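Local coordinates for protein polysaccharide Lyase Family 6 (Bacteroides cellulosilyticus, PDB 6QPS) that probably cleaves mannuronic acid-rich alginate by beta-elimination, as a calcium-binding polysaccharide lyase of family 6 from a human gut bacterium, at residues A[81-91]-A[103-112]; A[126-137]-A[156-164]. All coordinates share one frame; numbering follows the deposited sequence.

Contact 1 (A[81-91]-A[103-112])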
loop_
_atom_site.group_PDB
_atom_site.type_symbol
_atom_site.label_atom_id
_atom_site.label_comp_id
_atom_site.label_asym_id
_atom_site.label_seq_id
_atom_site.Cartn_x
_atom_site.Cartn_y
_atom_site.Cartn_z
ATOM N N PRO A 81 8.761 -25.419 -4.979
ATOM C CA PRO A 81 8.337 -24.133 -4.412
ATOM C C PRO A 81 8.457 -24.101 -2.898
ATOM O O PRO A 81 7.989 -25.001 -2.191
ATOM C CB PRO A 81 6.883 -23.999 -4.874
ATOM C CG PRO A 81 6.830 -24.756 -6.161
ATOM C CD PRO A 81 7.782 -25.945 -5.951
ATOM N N GLY A 82 9.106 -23.051 -2.404
ATOM C CA GLY A 82 9.243 -22.835 -0.985
ATOM C C GLY A 82 10.396 -23.541 -0.307
ATOM O O GLY A 82 10.638 -23.282 0.875
ATOM N N LYS A 83 11.103 -24.444 -0.984
ATOM C CA LYS A 83 12.148 -25.222 -0.330
ATOM C C LYS A 83 13.550 -24.673 -0.568
ATOM O O LYS A 83 14.516 -25.242 -0.049
ATOM C CB LYS A 83 12.070 -26.704 -0.731
ATOM C CG LYS A 83 10.665 -27.297 -0.654
ATOM C CD LYS A 83 10.143 -27.347 0.785
ATOM C CE LYS A 83 8.993 -28.347 0.926
ATOM N NZ LYS A 83 8.421 -28.363 2.305
ATOM N N ALA A 84 13.685 -23.608 -1.352
ATOM C CA ALA A 84 14.928 -22.844 -1.448
ATOM C C ALA A 84 14.802 -21.592 -0.582
ATOM O O ALA A 84 14.040 -20.674 -0.912
ATOM C CB ALA A 84 15.250 -22.466 -2.891
ATOM N N VAL A 85 15.578 -21.549 0.502
ATOM C CA VAL A 85 15.476 -20.521 1.540
ATOM C C VAL A 85 16.719 -19.653 1.446
ATOM O O VAL A 85 17.838 -20.178 1.376
ATOM C CB VAL A 85 15.398 -21.167 2.937
ATOM C CG1 VAL A 85 15.178 -20.117 4.016
ATOM C CG2 VAL A 85 14.308 -22.238 2.984
ATOM N N ILE A 86 16.528 -18.334 1.442
ATOM C CA ILE A 86 17.624 -17.369 1.381
ATOM C C ILE A 86 17.672 -16.622 2.707
ATOM O O ILE A 86 16.668 -16.035 3.132
ATOM C CB ILE A 86 17.438 -16.411 0.194
ATOM C CG1 ILE A 86 17.524 -17.205 -1.117
ATOM C CG2 ILE A 86 18.464 -15.312 0.238
ATOM C CD1 ILE A 86 17.176 -16.386 -2.353
ATOM N N SER A 87 18.845 -16.620 3.346
ATOM C CA SER A 87 19.005 -16.100 4.699
ATOM C C SER A 87 20.328 -15.350 4.819
ATOM O O SER A 87 21.241 -15.526 4.008
ATOM C CB SER A 87 18.940 -17.248 5.726
ATOM O OG SER A 87 17.739 -17.994 5.567
ATOM N N GLY A 88 20.440 -14.529 5.862
ATOM C CA GLY A 88 21.679 -13.809 6.102
ATOM C C GLY A 88 21.774 -12.512 5.307
ATOM O O GLY A 88 20.798 -12.015 4.745
ATOM N N LYS A 89 23.000 -11.978 5.252
ATOM C CA LYS A 89 23.246 -10.685 4.625
ATOM C C LYS A 89 22.908 -10.738 3.142
ATOM O O LYS A 89 23.257 -11.700 2.448
ATOM C CB LYS A 89 24.717 -10.298 4.773
ATOM C CG LYS A 89 25.123 -9.851 6.164
ATOM C CD LYS A 89 26.630 -9.679 6.281
ATOM C CE LYS A 89 26.975 -8.785 7.470
ATOM N NZ LYS A 89 28.197 -9.223 8.180
ATOM N N LEU A 90 22.247 -9.683 2.650
ATOM C CA LEU A 90 21.764 -9.665 1.277
ATOM C C LEU A 90 21.683 -8.250 0.720
ATOM O O LEU A 90 21.145 -7.348 1.369
ATOM C CB LEU A 90 20.371 -10.310 1.235
ATOM C CG LEU A 90 19.649 -10.381 -0.102
ATOM C CD1 LEU A 90 20.466 -11.171 -1.131
ATOM C CD2 LEU A 90 18.234 -10.969 0.025
ATOM N N ARG A 91 22.181 -8.065 -0.510
ATOM C CA ARG A 91 22.020 -6.803 -1.249
ATOM C C ARG A 91 21.787 -7.209 -2.708
ATOM O O ARG A 91 22.738 -7.328 -3.494
ATOM C CB ARG A 91 23.183 -5.820 -1.085
ATOM C CG ARG A 91 22.871 -4.447 -1.773
ATOM C CD ARG A 91 23.900 -3.367 -1.411
ATOM N NE ARG A 91 23.741 -2.142 -2.199
ATOM C CZ ARG A 91 24.754 -1.429 -2.682
ATOM N NH1 ARG A 91 26.000 -1.820 -2.454
ATOM N NH2 ARG A 91 24.527 -0.323 -3.397
ATOM N N ASP A 103 8.862 -18.262 -6.471
ATOM C CA ASP A 103 8.823 -19.376 -5.525
ATOM C C ASP A 103 10.004 -19.393 -4.549
ATOM O O ASP A 103 10.360 -20.457 -4.034
ATOM C CB ASP A 103 8.709 -20.717 -6.251
ATOM C CG ASP A 103 7.349 -20.911 -6.921
ATOM O OD1 ASP A 103 6.330 -20.433 -6.375
ATOM O OD2 ASP A 103 7.293 -21.564 -7.988
ATOM N N LEU A 104 10.598 -18.240 -4.260
ATOM C CA LEU A 104 11.719 -18.130 -3.333
ATOM C C LEU A 104 11.228 -17.731 -1.947
ATOM O O LEU A 104 10.293 -16.936 -1.818
ATOM C CB LEU A 104 12.720 -17.083 -3.829
ATOM C CG LEU A 104 13.408 -17.408 -5.162
ATOM C CD1 LEU A 104 14.261 -16.231 -5.605
ATOM C CD2 LEU A 104 14.247 -18.679 -5.106
ATOM N N LEU A 105 11.894 -18.243 -0.916
ATOM C CA LEU A 105 11.580 -17.911 0.467
ATOM C C LEU A 105 12.739 -17.141 1.079
ATOM O O LEU A 105 13.776 -17.738 1.397
ATOM C CB LEU A 105 11.313 -19.182 1.259
ATOM C CG LEU A 105 11.190 -19.073 2.777
ATOM C CD1 LEU A 105 10.183 -18.088 3.247
ATOM C CD2 LEU A 105 10.817 -20.444 3.370
ATOM N N PHE A 106 12.543 -15.838 1.278
ATOM C CA PHE A 106 13.496 -14.990 1.983
ATOM C C PHE A 106 13.096 -15.028 3.457
ATOM O O PHE A 106 12.034 -14.524 3.829
ATOM C CB PHE A 106 13.509 -13.563 1.438
ATOM C CG PHE A 106 13.899 -13.454 -0.028
ATOM C CD1 PHE A 106 12.957 -13.555 -1.027
ATOM C CD2 PHE A 106 15.216 -13.246 -0.396
ATOM C CE1 PHE A 106 13.319 -13.455 -2.368
ATOM C CE2 PHE A 106 15.578 -13.151 -1.741
ATOM C CZ PHE A 106 14.632 -13.260 -2.718
ATOM N N TYR A 107 13.931 -15.649 4.289
ATOM C CA TYR A 107 13.628 -15.884 5.699
ATOM C C TYR A 107 14.867 -15.540 6.506
ATOM O O TYR A 107 15.924 -16.150 6.314
ATOM C CB TYR A 107 13.192 -17.326 5.968
ATOM C CG TYR A 107 12.862 -17.542 7.439
ATOM C CD1 TYR A 107 11.731 -16.957 8.011
ATOM C CD2 TYR A 107 13.692 -18.282 8.264
ATOM C CE1 TYR A 107 11.436 -17.118 9.341
ATOM C CE2 TYR A 107 13.403 -18.436 9.601
ATOM C CZ TYR A 107 12.274 -17.858 10.133
ATOM O OH TYR A 107 12.000 -18.014 11.471
ATOM N N LYS A 108 14.747 -14.570 7.408
ATOM C CA LYS A 108 15.877 -14.131 8.223
ATOM C C LYS A 108 17.083 -13.790 7.345
ATOM O O LYS A 108 18.227 -14.119 7.645
ATOM C CB LYS A 108 16.203 -15.138 9.335
ATOM C CG LYS A 108 15.102 -15.146 10.397
ATOM C CD LYS A 108 15.376 -16.052 11.602
ATOM C CE LYS A 108 14.269 -15.823 12.653
ATOM N NZ LYS A 108 14.364 -16.650 13.904
ATOM N N ALA A 109 16.807 -13.121 6.230
ATOM C CA ALA A 109 17.797 -12.363 5.472
ATOM C C ALA A 109 17.627 -10.894 5.837
ATOM O O ALA A 109 16.632 -10.509 6.452
ATOM C CB ALA A 109 17.542 -12.533 3.972
ATOM N N TRP A 110 18.616 -10.069 5.492
ATOM C CA TRP A 110 18.497 -8.646 5.785
ATOM C C TRP A 110 19.457 -7.848 4.910
ATOM O O TRP A 110 20.419 -8.384 4.350
ATOM C CB TRP A 110 18.767 -8.336 7.266
ATOM C CG TRP A 110 20.144 -8.730 7.728
ATOM C CD1 TRP A 110 21.269 -7.975 7.655
ATOM C CD2 TRP A 110 20.531 -9.968 8.334
ATOM N NE1 TRP A 110 22.342 -8.663 8.162
ATOM C CE2 TRP A 110 21.917 -9.888 8.597
ATOM C CE3 TRP A 110 19.841 -11.128 8.692
ATOM C CZ2 TRP A 110 22.626 -10.927 9.201
ATOM C CZ3 TRP A 110 20.550 -12.159 9.294
ATOM C CH2 TRP A 110 21.927 -12.053 9.532
ATOM N N ALA A 111 19.185 -6.547 4.828
ATOM C CA ALA A 111 19.964 -5.663 3.972
ATOM C C ALA A 111 21.342 -5.384 4.544
ATOM O O ALA A 111 21.504 -5.090 5.737
ATOM C CB ALA A 111 19.238 -4.337 3.807
ATOM N N ILE A 112 22.350 -5.446 3.669
ATOM C CA ILE A 112 23.688 -4.998 4.039
ATOM C C ILE A 112 23.665 -3.526 4.415
ATOM O O ILE A 112 24.190 -3.125 5.461
ATOM C CB ILE A 112 24.705 -5.319 2.926
ATOM C CG1 ILE A 112 25.001 -6.829 2.942
ATOM C CG2 ILE A 112 26.003 -4.521 3.158
ATOM C CD1 ILE A 112 25.855 -7.297 1.780
#
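Ile86 holds CG1 anti to its carbonyl carbon (chi1 -64°) and runs on extended to CD1, which lies 3.7 Å from Phe106 CE2; Phe106 CG takes the same position, and these matching first torsions, on residues paired on one face, set the two side chains alongside, pointing the same way. The Leu90 side chain crosses that of Phe106 at about a right angle, CD2 to CD2 3.8 Å. These bulky apolar residues suit the buried side of the strands, where Trp76 also covers Ile86. On the other face Val85 and Leu105 run side by side, CG2 to CD2 3.9 Å apart. The pairing is that of neighbouring coils in a right-handed parallel beta-helix, the fold of this lyase family: Ile86 N binds Leu105 O at 2.8 Å, and Tyr107 N binds Ile86 O in turn. A beta bulge follows: Tyr107 and Lys108 stand opposite the single residue Ser87, whose OG donates to Tyr107 O at 2.7 Å. Gly88 N donates to Lys108 O in a nearly straight bond (178°). Glycine suits this corner, since a side chain would jam against the preceding carbonyl, and its bare CA sits over the six-membered ring of Trp110, 4.0 Å from the centroid. Lys89 lays its aliphatic CG 3.6 Å from Trp110 NE1.

Contact 2 (A[126-137]-A[156-164])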
loop_
_atom_site.group_PDB
_atom_site.type_symbol
_atom_site.label_atom_id
_atom_site.label_comp_id
_atom_site.label_asym_id
_atom_site.label_seq_id
_atom_site.Cartn_x
_atom_site.Cartn_y
_atom_site.Cartn_z
ATOM N N TYR A 126 17.880 0.561 -14.865
ATOM C CA TYR A 126 16.697 0.061 -14.184
ATOM C C TYR A 126 16.257 -1.319 -14.665
ATOM O O TYR A 126 16.588 -1.765 -15.762
ATOM C CB TYR A 126 15.488 1.012 -14.374
ATOM C CG TYR A 126 15.754 2.487 -14.183
ATOM C CD1 TYR A 126 16.149 2.999 -12.960
ATOM C CD2 TYR A 126 15.586 3.364 -15.215
ATOM C CE1 TYR A 126 16.392 4.362 -12.793
ATOM C CE2 TYR A 126 15.827 4.705 -15.060
ATOM C CZ TYR A 126 16.235 5.194 -13.850
ATOM O OH TYR A 126 16.479 6.554 -13.731
ATOM N N ALA A 127 15.455 -1.974 -13.833
ATOM C CA ALA A 127 14.621 -3.080 -14.288
ATOM C C ALA A 127 13.396 -2.547 -15.026
ATOM O O ALA A 127 12.757 -1.586 -14.584
ATOM C CB ALA A 127 14.141 -3.897 -13.085
ATOM N N SER A 128 13.025 -3.208 -16.120
ATOM C CA SER A 128 11.724 -2.987 -16.741
ATOM C C SER A 128 11.128 -4.333 -17.141
ATOM O O SER A 128 11.838 -5.282 -17.471
ATOM C CB SER A 128 11.788 -2.033 -17.931
ATOM O OG SER A 128 12.627 -2.550 -18.938
ATOM N N PHE A 129 9.809 -4.423 -17.060
ATOM C CA PHE A 129 9.090 -5.656 -17.378
ATOM C C PHE A 129 9.597 -6.839 -16.555
ATOM O O PHE A 129 9.619 -7.978 -17.021
ATOM C CB PHE A 129 9.109 -5.965 -18.878
ATOM C CG PHE A 129 8.337 -4.981 -19.692
ATOM C CD1 PHE A 129 8.985 -3.947 -20.318
ATOM C CD2 PHE A 129 6.955 -5.081 -19.806
ATOM C CE1 PHE A 129 8.268 -3.017 -21.070
ATOM C CE2 PHE A 129 6.241 -4.153 -20.553
ATOM C CZ PHE A 129 6.905 -3.132 -21.175
ATOM N N CYS A 130 10.029 -6.582 -15.328
ATOM C CA CYS A 130 10.506 -7.611 -14.415
ATOM C C CYS A 130 9.419 -7.902 -13.384
ATOM O O CYS A 130 8.506 -7.103 -13.176
ATOM C CB CYS A 130 11.803 -7.160 -13.748
ATOM S SG CYS A 130 13.217 -7.048 -14.900
ATOM N N ARG A 131 9.509 -9.074 -12.754
ATOM C CA ARG A 131 8.408 -9.570 -11.938
ATOM C C ARG A 131 8.926 -10.401 -10.775
ATOM O O ARG A 131 9.840 -11.205 -10.942
ATOM C CB ARG A 131 7.482 -10.430 -12.793
ATOM C CG ARG A 131 6.293 -11.025 -12.062
ATOM C CD ARG A 131 5.418 -11.780 -13.051
ATOM N NE ARG A 131 4.274 -12.404 -12.403
ATOM C CZ ARG A 131 3.522 -13.358 -12.939
ATOM N NH1 ARG A 131 3.787 -13.811 -14.162
ATOM N NH2 ARG A 131 2.506 -13.856 -12.261
ATOM N N MET A 132 8.362 -10.172 -9.587
ATOM C CA MET A 132 8.562 -11.047 -8.435
ATOM C C MET A 132 7.206 -11.658 -8.102
ATOM O O MET A 132 6.262 -10.926 -7.789
ATOM C CB MET A 132 9.132 -10.253 -7.254
ATOM C CG MET A 132 9.224 -11.030 -5.979
ATOM S SD MET A 132 9.534 -9.969 -4.522
ATOM C CE MET A 132 11.114 -9.309 -4.914
ATOM N N THR A 133 7.104 -12.990 -8.180
ATOM C CA THR A 133 5.829 -13.679 -8.031
ATOM C C THR A 133 5.977 -14.898 -7.125
ATOM O O THR A 133 6.970 -15.635 -7.195
ATOM C CB THR A 133 5.228 -14.030 -9.402
ATOM O OG1 THR A 133 3.915 -14.544 -9.213
ATOM C CG2 THR A 133 6.060 -15.070 -10.159
ATOM N N ARG A 134 4.980 -15.102 -6.264
ATOM C CA ARG A 134 4.928 -16.286 -5.404
ATOM C C ARG A 134 6.173 -16.409 -4.533
ATOM O O ARG A 134 6.637 -17.516 -4.251
ATOM C CB ARG A 134 4.716 -17.575 -6.202
ATOM C CG ARG A 134 3.562 -17.514 -7.178
ATOM C CD ARG A 134 3.285 -18.868 -7.819
ATOM N NE ARG A 134 4.469 -19.480 -8.425
ATOM C CZ ARG A 134 4.824 -19.359 -9.697
ATOM N NH1 ARG A 134 4.107 -18.625 -10.533
ATOM N NH2 ARG A 134 5.914 -19.973 -10.136
ATOM N N CYS A 135 6.676 -15.276 -4.056
ATOM C CA CYS A 135 7.803 -15.238 -3.129
ATOM C C CYS A 135 7.324 -14.827 -1.744
ATOM O O CYS A 135 6.269 -14.206 -1.579
ATOM C CB CYS A 135 8.880 -14.262 -3.614
ATOM S SG CYS A 135 9.736 -14.827 -5.100
ATOM N N VAL A 136 8.110 -15.193 -0.734
ATOM C CA VAL A 136 7.866 -14.803 0.644
ATOM C C VAL A 136 9.048 -13.983 1.148
ATOM O O VAL A 136 10.210 -14.315 0.882
ATOM C CB VAL A 136 7.675 -16.058 1.521
ATOM C CG1 VAL A 136 7.701 -15.695 3.009
ATOM C CG2 VAL A 136 6.388 -16.810 1.197
ATOM N N ILE A 137 8.741 -12.926 1.899
ATOM C CA ILE A 137 9.718 -12.241 2.743
ATOM C C ILE A 137 9.148 -12.242 4.158
ATOM O O ILE A 137 8.113 -11.610 4.430
ATOM C CB ILE A 137 9.995 -10.808 2.271
ATOM C CG1 ILE A 137 10.439 -10.767 0.809
ATOM C CG2 ILE A 137 11.075 -10.166 3.168
ATOM C CD1 ILE A 137 10.766 -9.352 0.265
ATOM N N TRP A 156 12.570 -3.382 2.384
ATOM C CA TRP A 156 12.610 -4.741 1.840
ATOM C C TRP A 156 12.693 -4.756 0.310
ATOM O O TRP A 156 13.606 -5.362 -0.261
ATOM C CB TRP A 156 11.439 -5.577 2.368
ATOM C CG TRP A 156 11.704 -6.116 3.772
ATOM C CD1 TRP A 156 12.840 -5.936 4.528
ATOM C CD2 TRP A 156 10.818 -6.913 4.569
ATOM N NE1 TRP A 156 12.693 -6.549 5.747
ATOM C CE2 TRP A 156 11.477 -7.184 5.778
ATOM C CE3 TRP A 156 9.531 -7.419 4.375
ATOM C CZ2 TRP A 156 10.890 -7.942 6.786
ATOM C CZ3 TRP A 156 8.967 -8.207 5.370
ATOM C CH2 TRP A 156 9.639 -8.451 6.551
ATOM N N VAL A 157 11.752 -4.092 -0.360
ATOM C CA VAL A 157 11.662 -4.074 -1.821
ATOM C C VAL A 157 11.564 -2.630 -2.313
ATOM O O VAL A 157 10.709 -1.863 -1.855
ATOM C CB VAL A 157 10.454 -4.889 -2.321
ATOM C CG1 VAL A 157 10.400 -4.890 -3.847
ATOM C CG2 VAL A 157 10.487 -6.295 -1.781
ATOM N N GLY A 158 12.464 -2.260 -3.226
ATOM C CA GLY A 158 12.420 -0.963 -3.871
ATOM C C GLY A 158 12.111 -1.081 -5.355
ATOM O O GLY A 158 12.912 -1.619 -6.131
ATOM N N LEU A 159 10.940 -0.605 -5.757
ATOM C CA LEU A 159 10.611 -0.552 -7.170
ATOM C C LEU A 159 11.215 0.693 -7.821
ATOM O O LEU A 159 11.171 1.800 -7.258
ATOM C CB LEU A 159 9.090 -0.567 -7.325
ATOM C CG LEU A 159 8.379 -1.919 -7.250
ATOM C CD1 LEU A 159 6.862 -1.782 -7.167
ATOM C CD2 LEU A 159 8.734 -2.761 -8.505
ATOM N N ARG A 160 11.812 0.482 -9.000
ATOM C CA ARG A 160 12.410 1.505 -9.855
ATOM C C ARG A 160 11.999 1.171 -11.285
ATOM O O ARG A 160 11.456 0.100 -11.547
ATOM C CB ARG A 160 13.949 1.460 -9.785
ATOM C CG ARG A 160 14.532 1.317 -8.360
ATOM C CD ARG A 160 15.118 2.564 -7.836
ATOM N NE ARG A 160 15.819 2.312 -6.579
ATOM C CZ ARG A 160 16.346 3.252 -5.808
ATOM N NH1 ARG A 160 16.249 4.536 -6.132
ATOM N NH2 ARG A 160 16.967 2.886 -4.682
ATOM N N GLY A 161 12.351 2.035 -12.230
ATOM C CA GLY A 161 12.133 1.692 -13.632
ATOM C C GLY A 161 10.671 1.784 -14.046
ATOM O O GLY A 161 9.929 2.684 -13.648
ATOM N N THR A 162 10.264 0.864 -14.923
ATOM C CA THR A 162 8.938 0.892 -15.528
ATOM C C THR A 162 8.406 -0.530 -15.700
ATOM O O THR A 162 9.162 -1.490 -15.898
ATOM C CB THR A 162 8.944 1.592 -16.916
ATOM O OG1 THR A 162 9.860 0.908 -17.781
ATOM C CG2 THR A 162 9.342 3.055 -16.822
ATOM N N ASN A 163 7.081 -0.645 -15.632
ATOM C CA ASN A 163 6.371 -1.853 -16.020
ATOM C C ASN A 163 6.816 -3.071 -15.226
ATOM O O ASN A 163 6.826 -4.182 -15.756
ATOM C CB ASN A 163 6.530 -2.146 -17.520
ATOM C CG ASN A 163 6.080 -0.996 -18.394
ATOM O OD1 ASN A 163 6.902 -0.261 -18.953
ATOM N ND2 ASN A 163 4.769 -0.824 -18.510
ATOM N N ASN A 164 7.166 -2.911 -13.953
ATOM C CA ASN A 164 7.499 -4.048 -13.108
ATOM C C ASN A 164 6.266 -4.478 -12.319
ATOM O O ASN A 164 5.262 -3.761 -12.251
ATOM C CB ASN A 164 8.666 -3.689 -12.188
ATOM C CG ASN A 164 9.942 -3.397 -12.984
ATOM O OD1 ASN A 164 10.268 -4.113 -13.938
ATOM N ND2 ASN A 164 10.673 -2.356 -12.589
HETATM O O HOH W 1 6.291 -7.052 -15.344
#
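Two successive coils of the beta-helix meet here at two separated places: a polar turn built around Asn164, and an apolar patch in the interior around Ile137. Asn164 ties down the 127-130 backbone with both ends of its amide. Its OD1 accepts from Cys130 N at 2.8 Å, with the donor in the carbonyl plane, while ND2 donates a hydrogen bond to Ala127 O at 3.0 Å, approaching from well above that carbonyl's plane. An asparagine suits this buried site because one flat group can serve a donor and an acceptor of the turn. Beside it Phe129 N binds Thr162 O, and one water bridges Cys130 O and Asn163 O. Asn163 lies alongside Phe129 with ring and amide planes 7° apart, its CB over the ring centre, 3.6 Å from the centroid. Gly161 suits its place because a side chain would run into Ala127 O and Tyr126 CB; its bare CA lies 3.5 Å from Tyr126 CB. In the interior, Ile137 CG2, anti to the backbone N, rests on one face of Trp156, 3.4 Å from CE3, and CD1 reaches Val157 CG2. Around this framework, Tyr98 stacks on Phe129, His194 ND1 accepts from Asn164 N, and strands 115-118 and 170-172 pack against Ile137.

Contact 1 closes before contact 2 opens along the chain, and their centres lie 16 Å apart on the same side of the molecule's centre. They join directly because strand 99-111, which supplies the second half of contact 1, is the parallel neighbour of strand 131-138 from contact 2. A probable hydrogen bond from Phe106 N to Val136 O, packing of Leu105 on Val136 and an Asp103-Arg134 salt bridge cross this seam. Successive coils thus stack in chain order, bonded edge to edge along the helix axis, and both contacts belong to one continuous beta-helix wall. Contact 1 lies away from the calcium site, whereas contact 2 approaches it: the side chain of Trp156 is about 11 Å from that of the calcium ligand Glu213.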